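Local coordinates for protein cystathionine gamma-synthase (Xanthomonas oryzae pv. oryzae, PDB 6LD8) that probably uses pyridoxal 5'-phosphate to make cystathionine in trans-sulfuration, and may also act as a cystathionine gamma-lyase, at residues S158-R163 with D368-L373; A281-V286 with F313-G318; A274-G279 with D386-L391. The protein carries 1 engineered substitution. All blocks are in the same frame, centred on the assembly; numbering follows the deposited sequence.

Followed from the N terminus, the chain first passes through 158-163, a loop after strand 151-155 of the seven-stranded sheet, and meets that loop again some 205 residues later at strand 370-374 of the five-stranded sheet, closing contact 1. Inside that span, helix 259-277 ends in 274-279 and the chain enters 281-286, which pairs with 313-318 in contact 2, a short loop nested within contact 1. Contact 3 joins 274-279 to 386-391, so it encloses contact 2 but crosses contact 1. Strands 310-315 and 370-374 are neighbours in the five-stranded sheet, whereas contact 3 pairs two helices packed against it. Together the three lead from the cofactor site through this sheet to its helical layer.

Contact 1 (S158-R163 with D368-L373); sequences SNPLLR and DGLLRL. With 0JO (2-{[(E)-{3-hydroxy-2-methyl-5-[(phosphonooxy)methyl]pyridin-4-yl}methylidene]amino}prop-2-enoic acid), chain E.
Asn-159 lies beside the guanidinium of Arg-372, its amide at the edge of that group and the two planes 39° apart. The modelled ND2 is 2.9 Å from Arg-372 NH1, but the amide is probably turned over, so the roles of its two polar atoms remain doubtful. Next comes Pro-160, reached through a cis peptide bond. Its ring touches both strand side chains away from their backbone ends: CB meets Arg-372 CD at 3.9 Å, and CG meets the Leu-370 CD2 methyl at 3.7 Å. This arginine belongs to the cofactor site of a fold type I pyridoxal phosphate enzyme, where it holds the carboxylate of the bound aminoacrylate adduct 0JO end-on. Arg-372 NH1 donates to OXT of 0JO at 2.9 Å and Arg-372 NH2 to O of 0JO at 3.1 Å, both at 172°, a two-pronged grip that fixes the rotation of the carboxylate. A bend at chi3 (68°) in an otherwise extended arginine chain turns the guanidinium toward the ligand. Farther on, Leu-161 starts away from the strand, yet its CD2 comes back to Leu-370 CD2 at 4.0 Å, and Tyr-287 touches both leucines.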
loop_
_atom_site.group_PDB
_atom_site.type_symbol
_atom_site.label_atom_id
_atom_site.label_comp_id
_atom_site.label_asym_id
_atom_site.label_seq_id
_atom_site.Cartn_x
_atom_site.Cartn_y
_atom_site.Cartn_z
ATOM N N SER A 158 -25.973 21.671 4.884
ATOM C CA SER A 158 -26.756 20.430 4.897
ATOM C C SER A 158 -26.670 19.814 3.491
ATOM O O SER A 158 -26.600 20.550 2.500
ATOM C CB SER A 158 -28.187 20.713 5.368
ATOM O OG SER A 158 -29.014 21.232 4.318
ATOM N N ASN A 159 -26.706 18.493 3.439
ATOM C CA ASN A 159 -26.546 17.677 2.232
ATOM C C ASN A 159 -27.921 17.164 1.867
ATOM O O ASN A 159 -28.441 16.333 2.598
ATOM C CB ASN A 159 -25.578 16.542 2.571
ATOM C CG ASN A 159 -25.396 15.508 1.475
ATOM O OD1 ASN A 159 -24.734 14.490 1.737
ATOM N ND2 ASN A 159 -25.957 15.757 0.291
ATOM N N PRO A 160 -28.509 17.534 0.717
ATOM C CA PRO A 160 -27.842 18.268 -0.353
ATOM C C PRO A 160 -28.401 19.650 -0.744
ATOM O O PRO A 160 -28.169 20.041 -1.844
ATOM C CB PRO A 160 -28.236 17.326 -1.497
ATOM C CG PRO A 160 -29.719 17.105 -1.246
ATOM C CD PRO A 160 -29.846 17.129 0.278
ATOM N N LEU A 161 -29.122 20.350 0.135
ATOM C CA LEU A 161 -29.751 21.668 -0.168
ATOM C C LEU A 161 -28.975 22.854 0.425
ATOM O O LEU A 161 -29.413 24.007 0.235
ATOM C CB LEU A 161 -31.166 21.605 0.394
ATOM C CG LEU A 161 -32.082 20.735 -0.457
ATOM C CD1 LEU A 161 -33.236 20.211 0.373
ATOM C CD2 LEU A 161 -32.569 21.510 -1.686
ATOM N N LEU A 162 -27.872 22.609 1.116
ATOM C CA LEU A 162 -26.923 23.678 1.550
ATOM C C LEU A 162 -27.655 24.689 2.466
ATOM O O LEU A 162 -27.291 25.884 2.509
ATOM C CB LEU A 162 -26.297 24.348 0.321
ATOM C CG LEU A 162 -25.268 23.566 -0.500
ATOM C CD1 LEU A 162 -24.064 23.189 0.311
ATOM C CD2 LEU A 162 -25.866 22.351 -1.135
ATOM N N ARG A 163 -28.567 24.187 3.290
ATOM C CA ARG A 163 -29.250 24.963 4.361
ATOM C C ARG A 163 -28.188 25.199 5.424
ATOM O O ARG A 163 -27.357 24.296 5.659
ATOM C CB ARG A 163 -30.553 24.222 4.741
ATOM C CG ARG A 163 -31.816 25.083 4.643
ATOM C CD ARG A 163 -33.153 24.585 4.077
ATOM N NE ARG A 163 -33.202 23.161 4.135
ATOM C CZ ARG A 163 -34.071 22.345 3.550
ATOM N NH1 ARG A 163 -35.109 22.758 2.843
ATOM N NH2 ARG A 163 -33.838 21.054 3.697
ATOM N N ASP A 368 -37.417 15.343 -6.644
ATOM C CA ASP A 368 -36.996 14.330 -7.646
ATOM C C ASP A 368 -36.285 14.982 -8.861
ATOM O O ASP A 368 -35.769 14.189 -9.674
ATOM C CB ASP A 368 -38.201 13.466 -8.057
ATOM C CG ASP A 368 -38.759 12.497 -6.999
ATOM O OD1 ASP A 368 -38.191 12.365 -5.848
ATOM O OD2 ASP A 368 -39.783 11.870 -7.320
ATOM N N GLY A 369 -36.243 16.325 -9.032
ATOM C CA GLY A 369 -35.482 16.986 -10.129
ATOM C C GLY A 369 -34.154 17.620 -9.666
ATOM O O GLY A 369 -33.544 18.435 -10.411
ATOM N N LEU A 370 -33.721 17.323 -8.443
ATOM C CA LEU A 370 -32.528 17.977 -7.847
ATOM C C LEU A 370 -31.250 17.243 -8.310
ATOM O O LEU A 370 -31.171 15.984 -8.157
ATOM C CB LEU A 370 -32.636 17.991 -6.318
ATOM C CG LEU A 370 -31.585 18.856 -5.626
ATOM C CD1 LEU A 370 -31.860 20.333 -5.845
ATOM C CD2 LEU A 370 -31.434 18.522 -4.144
ATOM N N LEU A 371 -30.294 18.029 -8.823
ATOM C CA LEU A 371 -28.897 17.636 -9.162
ATOM C C LEU A 371 -27.928 18.329 -8.198
ATOM O O LEU A 371 -28.117 19.531 -7.921
ATOM C CB LEU A 371 -28.629 18.010 -10.616
ATOM C CG LEU A 371 -29.395 17.160 -11.633
ATOM C CD1 LEU A 371 -29.203 17.687 -13.038
ATOM C CD2 LEU A 371 -28.984 15.688 -11.561
ATOM N N ARG A 372 -26.974 17.562 -7.663
ATOM C CA ARG A 372 -25.917 18.019 -6.740
ATOM C C ARG A 372 -24.576 17.938 -7.484
ATOM O O ARG A 372 -24.290 16.907 -8.067
ATOM C CB ARG A 372 -25.914 17.135 -5.494
ATOM C CG ARG A 372 -25.046 17.650 -4.371
ATOM C CD ARG A 372 -24.886 16.619 -3.275
ATOM N NE ARG A 372 -24.116 15.479 -3.723
ATOM C CZ ARG A 372 -23.841 14.438 -2.945
ATOM N NH1 ARG A 372 -24.357 14.379 -1.728
ATOM N NH2 ARG A 372 -23.058 13.454 -3.379
ATOM N N LEU A 373 -23.799 19.008 -7.465
ATOM C CA LEU A 373 -22.431 19.055 -8.004
ATOM C C LEU A 373 -21.467 19.047 -6.848
ATOM O O LEU A 373 -21.654 19.825 -5.907
ATOM C CB LEU A 373 -22.237 20.339 -8.792
ATOM C CG LEU A 373 -23.223 20.549 -9.921
ATOM C CD1 LEU A 373 -22.934 21.871 -10.605
ATOM C CD2 LEU A 373 -23.137 19.417 -10.905
HETATM O O 0JO E . -22.445 11.244 -1.350
HETATM C C 0JO E . -22.755 11.448 -0.171
HETATM O OXT 0JO E . -23.639 12.267 0.163
HETATM C CA 0JO E . -22.162 10.620 0.867
HETATM C CB 0JO E . -21.788 9.270 0.572
HETATM N N 0JO E . -22.029 11.220 2.132
HETATM C C4A 0JO E . -21.485 10.729 3.206
HETATM C C4 0JO E . -21.574 11.454 4.484
HETATM C C3 0JO E . -21.977 12.812 4.464
HETATM O O3 0JO E . -22.273 13.447 3.308
HETATM C C2 0JO E . -22.086 13.520 5.658
HETATM C C2A 0JO E . -22.507 14.960 5.657
HETATM N N1 0JO E . -21.834 12.921 6.829
HETATM C C6 0JO E . -21.474 11.624 6.858
HETATM C C5 0JO E . -21.312 10.860 5.735
HETATM C C5A 0JO E . -20.937 9.409 5.901
HETATM O OP4 0JO E . -19.525 9.124 5.721
HETATM P P 0JO E . -18.972 7.749 5.047
HETATM O OP3 0JO E . -17.470 8.023 5.064
HETATM O OP1 0JO E . -19.348 6.642 6.072
HETATM O OP2 0JO E . -19.578 7.612 3.696
#

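Contact 2 (A281-V286 with F313-G318); sequences AMVNQV and FELEGG
A classic beta bulge, with Asn-284 and Gln-285 both facing Glu-314, breaks the antiparallel pairing of strand 283-287 with strand 310-315. The carbonyl O of Glu-314 accepts from Asn-284 N at 2.9 Å and, weakly, from Gln-285 N at 3.4 Å, so one acceptor serves two successive amides. On one flank Gln-285 O receives Glu-314 N at 3.0 Å; on the other Met-282 O takes Glu-316 N at 2.8 Å in a nearly straight bond (175°). The register shifts by one residue between the non-hydrogen-bonded pairs Val-283 with Leu-315 and Val-286 with Phe-313. Strand 283-287 is the outermost strand of the five-stranded sheet within this chain, and Val-283, Val-286, Phe-313 and Leu-315 form the face against which helix 259-277 and helix 380-396 pack. There Phe-313 CB touches Val-283 CG1 and Val-286 CG2, each at 4.3 Å. Its ring hangs from a CG set between the backbone N and the carbonyl carbon (chi1 71°) and presents an edge to Leu-315 CD1. On the other face the carboxylate of Glu-314 comes alongside Gln-285, OE2 standing 3.8 Å from Gln-285 CB, while that same oxygen is hydrogen-bonded to Tyr-287 OH. Toward the loop end, Met-282 doubles back on itself, bent at chi2 and chi3, and lays its CE methyl against Glu-316 CB at 3.8 Å.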
loop_
_atom_site.group_PDB
_atom_site.type_symbol
_atom_site.label_atom_id
_atom_site.label_comp_id
_atom_site.label_asym_id
_atom_site.label_seq_id
_atom_site.Cartn_x
_atom_site.Cartn_y
_atom_site.Cartn_z
ATOM N N ALA A 281 -31.491 30.729 -17.982
ATOM C CA ALA A 281 -32.906 30.491 -18.363
ATOM C C ALA A 281 -33.283 29.029 -18.091
ATOM O O ALA A 281 -34.468 28.753 -17.923
ATOM C CB ALA A 281 -33.145 30.838 -19.813
ATOM N N MET A 282 -32.329 28.099 -18.090
ATOM C CA MET A 282 -32.681 26.670 -17.981
ATOM C C MET A 282 -32.688 26.263 -16.515
ATOM O O MET A 282 -33.076 25.125 -16.227
ATOM C CB MET A 282 -31.711 25.818 -18.787
ATOM C CG MET A 282 -32.099 25.769 -20.256
ATOM S SD MET A 282 -33.835 25.256 -20.501
ATOM C CE MET A 282 -33.896 23.696 -19.613
ATOM N N VAL A 283 -32.301 27.172 -15.626
ATOM C CA VAL A 283 -32.163 26.873 -14.175
ATOM C C VAL A 283 -33.218 27.621 -13.365
ATOM O O VAL A 283 -33.148 28.871 -13.247
ATOM C CB VAL A 283 -30.758 27.197 -13.659
ATOM C CG1 VAL A 283 -30.628 26.940 -12.173
ATOM C CG2 VAL A 283 -29.742 26.403 -14.433
ATOM N N ASN A 284 -34.059 26.820 -12.730
ATOM C CA ASN A 284 -35.195 27.231 -11.885
ATOM C C ASN A 284 -34.633 27.735 -10.556
ATOM O O ASN A 284 -34.992 28.841 -10.150
ATOM C CB ASN A 284 -36.141 26.044 -11.777
ATOM C CG ASN A 284 -37.523 26.430 -11.335
ATOM O OD1 ASN A 284 -38.385 26.645 -12.179
ATOM N ND2 ASN A 284 -37.734 26.502 -10.033
ATOM N N GLN A 285 -33.742 26.981 -9.903
ATOM C CA GLN A 285 -33.195 27.413 -8.580
ATOM C C GLN A 285 -31.754 26.901 -8.443
ATOM O O GLN A 285 -31.465 25.814 -8.986
ATOM C CB GLN A 285 -34.154 26.928 -7.481
ATOM C CG GLN A 285 -34.015 27.627 -6.137
ATOM C CD GLN A 285 -34.283 29.105 -6.215
ATOM O OE1 GLN A 285 -35.311 29.527 -6.748
ATOM N NE2 GLN A 285 -33.344 29.894 -5.703
ATOM N N VAL A 286 -30.896 27.661 -7.750
ATOM C CA VAL A 286 -29.520 27.235 -7.372
ATOM C C VAL A 286 -29.392 27.326 -5.863
ATOM O O VAL A 286 -29.666 28.403 -5.319
ATOM C CB VAL A 286 -28.436 28.106 -8.032
ATOM C CG1 VAL A 286 -27.022 27.669 -7.633
ATOM C CG2 VAL A 286 -28.570 28.092 -9.542
ATOM N N PHE A 313 -28.948 22.333 -7.772
ATOM C CA PHE A 313 -29.775 23.144 -8.675
ATOM C C PHE A 313 -30.855 22.252 -9.291
ATOM O O PHE A 313 -30.762 20.955 -9.287
ATOM C CB PHE A 313 -28.883 23.807 -9.721
ATOM C CG PHE A 313 -28.330 22.843 -10.736
ATOM C CD1 PHE A 313 -27.235 22.057 -10.433
ATOM C CD2 PHE A 313 -28.888 22.737 -11.993
ATOM C CE1 PHE A 313 -26.719 21.173 -11.363
ATOM C CE2 PHE A 313 -28.366 21.856 -12.925
ATOM C CZ PHE A 313 -27.300 21.064 -12.599
ATOM N N GLU A 314 -31.910 22.935 -9.740
ATOM C CA GLU A 314 -33.117 22.326 -10.363
ATOM C C GLU A 314 -33.203 22.956 -11.745
ATOM O O GLU A 314 -33.204 24.184 -11.830
ATOM C CB GLU A 314 -34.411 22.591 -9.572
ATOM C CG GLU A 314 -34.680 21.643 -8.392
ATOM C CD GLU A 314 -35.414 22.273 -7.199
ATOM O OE1 GLU A 314 -35.593 21.575 -6.174
ATOM O OE2 GLU A 314 -35.787 23.487 -7.276
ATOM N N LEU A 315 -33.146 22.098 -12.741
ATOM C CA LEU A 315 -33.406 22.337 -14.163
ATOM C C LEU A 315 -34.900 22.579 -14.407
ATOM O O LEU A 315 -35.739 21.990 -13.700
ATOM C CB LEU A 315 -32.951 21.084 -14.910
ATOM C CG LEU A 315 -31.732 21.219 -15.801
ATOM C CD1 LEU A 315 -30.821 22.340 -15.342
ATOM C CD2 LEU A 315 -30.993 19.900 -15.859
ATOM N N GLU A 316 -35.183 23.437 -15.387
ATOM C CA GLU A 316 -36.465 23.543 -16.125
ATOM C C GLU A 316 -36.588 22.278 -16.985
ATOM O O GLU A 316 -35.553 21.858 -17.530
ATOM C CB GLU A 316 -36.433 24.829 -16.977
ATOM C CG GLU A 316 -37.680 25.705 -16.899
ATOM C CD GLU A 316 -38.118 26.126 -15.499
ATOM O OE1 GLU A 316 -37.422 26.964 -14.828
ATOM O OE2 GLU A 316 -39.157 25.590 -15.074
ATOM N N GLY A 317 -37.786 21.696 -17.105
ATOM C CA GLY A 317 -38.113 20.696 -18.149
ATOM C C GLY A 317 -38.274 19.288 -17.613
ATOM O O GLY A 317 -38.230 18.335 -18.428
ATOM N N GLY A 318 -38.418 19.135 -16.297
ATOM C CA GLY A 318 -38.640 17.821 -15.668
ATOM C C GLY A 318 -37.566 16.802 -16.026
ATOM O O GLY A 318 -36.405 17.204 -16.305
#

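Contact 3 (A274-G279 with D386-L391); sequences AELLDG and DLRAGL
Apolar helix-to-helix packing joins the C-terminal end of helix 259-277 to helix 380-396 through Leu-276, Leu-277, Leu-387 and Leu-391, with no hydrogen bond passing between the two segments. The backbones stay well apart, the nearest CA atoms, those of Leu-276 and Arg-388, being 8.3 Å from each other, and the interval is spanned by leucine branches. Leu-276 does most of the reaching. With chi1 at -158° its CG stands opposite the backbone N, and its CD1 methyl meets Leu-387 CB at 3.9 Å and Leu-391 CD1 at 4.0 Å. The latter approach is tip to tip. Leu-387 and Leu-391 sit one helical turn apart, linked by the backbone bond from Leu-391 N to Leu-387 O, and so offer this methyl two successive points of support. Both helices lie over the same side of the five-stranded sheet: Leu-277 and Leu-391 each touch Val-283 of its outermost strand, while Leu-277 also rests on Phe-313 and Leu-391 on Leu-315. Between helices and sheet, Leu-277 runs at about a right angle to Leu-391, CD2 against CD1 at 4.0 Å. At the more exposed margin the other methyl of Leu-276, CD2, comes within 4.3 Å of CG in the aliphatic part of Arg-388. Phe-325 of helix 318-326 adds a further apolar neighbour to Leu-387 and Leu-391.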
loop_
_atom_site.group_PDB
_atom_site.type_symbol
_atom_site.label_atom_id
_atom_site.label_comp_id
_atom_site.label_asym_id
_atom_site.label_seq_id
_atom_site.Cartn_x
_atom_site.Cartn_y
_atom_site.Cartn_z
ATOM N N ALA A 274 -21.459 28.874 -10.000
ATOM C CA ALA A 274 -22.631 29.507 -9.350
ATOM C C ALA A 274 -23.088 30.681 -10.210
ATOM O O ALA A 274 -24.267 30.721 -10.543
ATOM C CB ALA A 274 -22.313 29.937 -7.927
ATOM N N GLU A 275 -22.148 31.527 -10.613
ATOM C CA GLU A 275 -22.340 32.667 -11.549
ATOM C C GLU A 275 -22.977 32.183 -12.877
ATOM O O GLU A 275 -23.913 32.853 -13.330
ATOM C CB GLU A 275 -20.980 33.377 -11.678
ATOM C CG GLU A 275 -20.953 34.593 -12.608
ATOM C CD GLU A 275 -21.489 35.892 -12.017
ATOM O OE1 GLU A 275 -22.275 36.575 -12.725
ATOM O OE2 GLU A 275 -21.126 36.225 -10.850
ATOM N N LEU A 276 -22.548 31.066 -13.477
ATOM C CA LEU A 276 -23.189 30.514 -14.701
ATOM C C LEU A 276 -24.631 30.072 -14.410
ATOM O O LEU A 276 -25.516 30.358 -15.207
ATOM C CB LEU A 276 -22.392 29.293 -15.139
ATOM C CG LEU A 276 -22.450 28.780 -16.576
ATOM C CD1 LEU A 276 -22.779 27.291 -16.568
ATOM C CD2 LEU A 276 -23.374 29.546 -17.518
ATOM N N LEU A 277 -24.885 29.323 -13.350
ATOM C CA LEU A 277 -26.216 28.682 -13.165
ATOM C C LEU A 277 -27.242 29.698 -12.617
ATOM O O LEU A 277 -28.413 29.536 -12.932
ATOM C CB LEU A 277 -26.074 27.517 -12.188
ATOM C CG LEU A 277 -25.164 26.381 -12.640
ATOM C CD1 LEU A 277 -25.060 25.339 -11.539
ATOM C CD2 LEU A 277 -25.680 25.776 -13.925
ATOM N N ASP A 278 -26.838 30.654 -11.774
ATOM C CA ASP A 278 -27.757 31.616 -11.120
ATOM C C ASP A 278 -28.341 32.564 -12.185
ATOM O O ASP A 278 -27.591 33.279 -12.813
ATOM C CB ASP A 278 -27.030 32.409 -10.044
ATOM C CG ASP A 278 -27.943 33.288 -9.187
ATOM O OD1 ASP A 278 -29.063 32.876 -8.935
ATOM O OD2 ASP A 278 -27.491 34.343 -8.728
ATOM N N GLY A 279 -29.637 32.496 -12.442
ATOM C CA GLY A 279 -30.267 33.313 -13.489
ATOM C C GLY A 279 -30.109 32.760 -14.903
ATOM O O GLY A 279 -30.658 33.406 -15.793
ATOM N N ASP A 386 -18.443 22.256 -20.238
ATOM C CA ASP A 386 -19.196 20.990 -20.012
ATOM C C ASP A 386 -20.606 21.342 -19.544
ATOM O O ASP A 386 -21.542 20.809 -20.108
ATOM C CB ASP A 386 -18.465 20.098 -19.012
ATOM C CG ASP A 386 -18.751 18.602 -19.041
ATOM O OD1 ASP A 386 -19.140 18.078 -20.111
ATOM O OD2 ASP A 386 -18.538 17.955 -17.975
ATOM N N LEU A 387 -20.749 22.239 -18.563
ATOM C CA LEU A 387 -22.078 22.604 -18.004
ATOM C C LEU A 387 -22.929 23.319 -19.053
ATOM O O LEU A 387 -24.128 23.032 -19.106
ATOM C CB LEU A 387 -21.899 23.453 -16.747
ATOM C CG LEU A 387 -21.332 22.678 -15.559
ATOM C CD1 LEU A 387 -21.005 23.608 -14.399
ATOM C CD2 LEU A 387 -22.298 21.588 -15.108
ATOM N N ARG A 388 -22.364 24.232 -19.843
ATOM C CA ARG A 388 -23.166 24.982 -20.838
ATOM C C ARG A 388 -23.706 23.970 -21.831
ATOM O O ARG A 388 -24.826 24.153 -22.258
ATOM C CB ARG A 388 -22.381 26.001 -21.663
ATOM C CG ARG A 388 -22.005 27.292 -20.950
ATOM C CD ARG A 388 -21.283 28.251 -21.890
ATOM N NE ARG A 388 -20.484 29.059 -21.023
ATOM C CZ ARG A 388 -19.143 29.063 -20.935
ATOM N NH1 ARG A 388 -18.356 28.347 -21.732
ATOM N NH2 ARG A 388 -18.594 29.865 -20.041
ATOM N N ALA A 389 -22.920 22.959 -22.208
ATOM C CA ALA A 389 -23.365 22.005 -23.246
ATOM C C ALA A 389 -24.503 21.155 -22.653
ATOM O O ALA A 389 -25.477 20.839 -23.373
ATOM C CB ALA A 389 -22.210 21.197 -23.775
ATOM N N GLY A 390 -24.439 20.863 -21.355
ATOM C CA GLY A 390 -25.543 20.171 -20.659
ATOM C C GLY A 390 -26.815 20.996 -20.676
ATOM O O GLY A 390 -27.896 20.430 -20.988
ATOM N N LEU A 391 -26.695 22.264 -20.283
ATOM C CA LEU A 391 -27.796 23.246 -20.341
ATOM C C LEU A 391 -28.367 23.308 -21.772
ATOM O O LEU A 391 -29.601 23.296 -21.824
ATOM C CB LEU A 391 -27.329 24.607 -19.809
ATOM C CG LEU A 391 -26.916 24.608 -18.330
ATOM C CD1 LEU A 391 -26.321 25.936 -17.890
ATOM C CD2 LEU A 391 -28.058 24.218 -17.407
#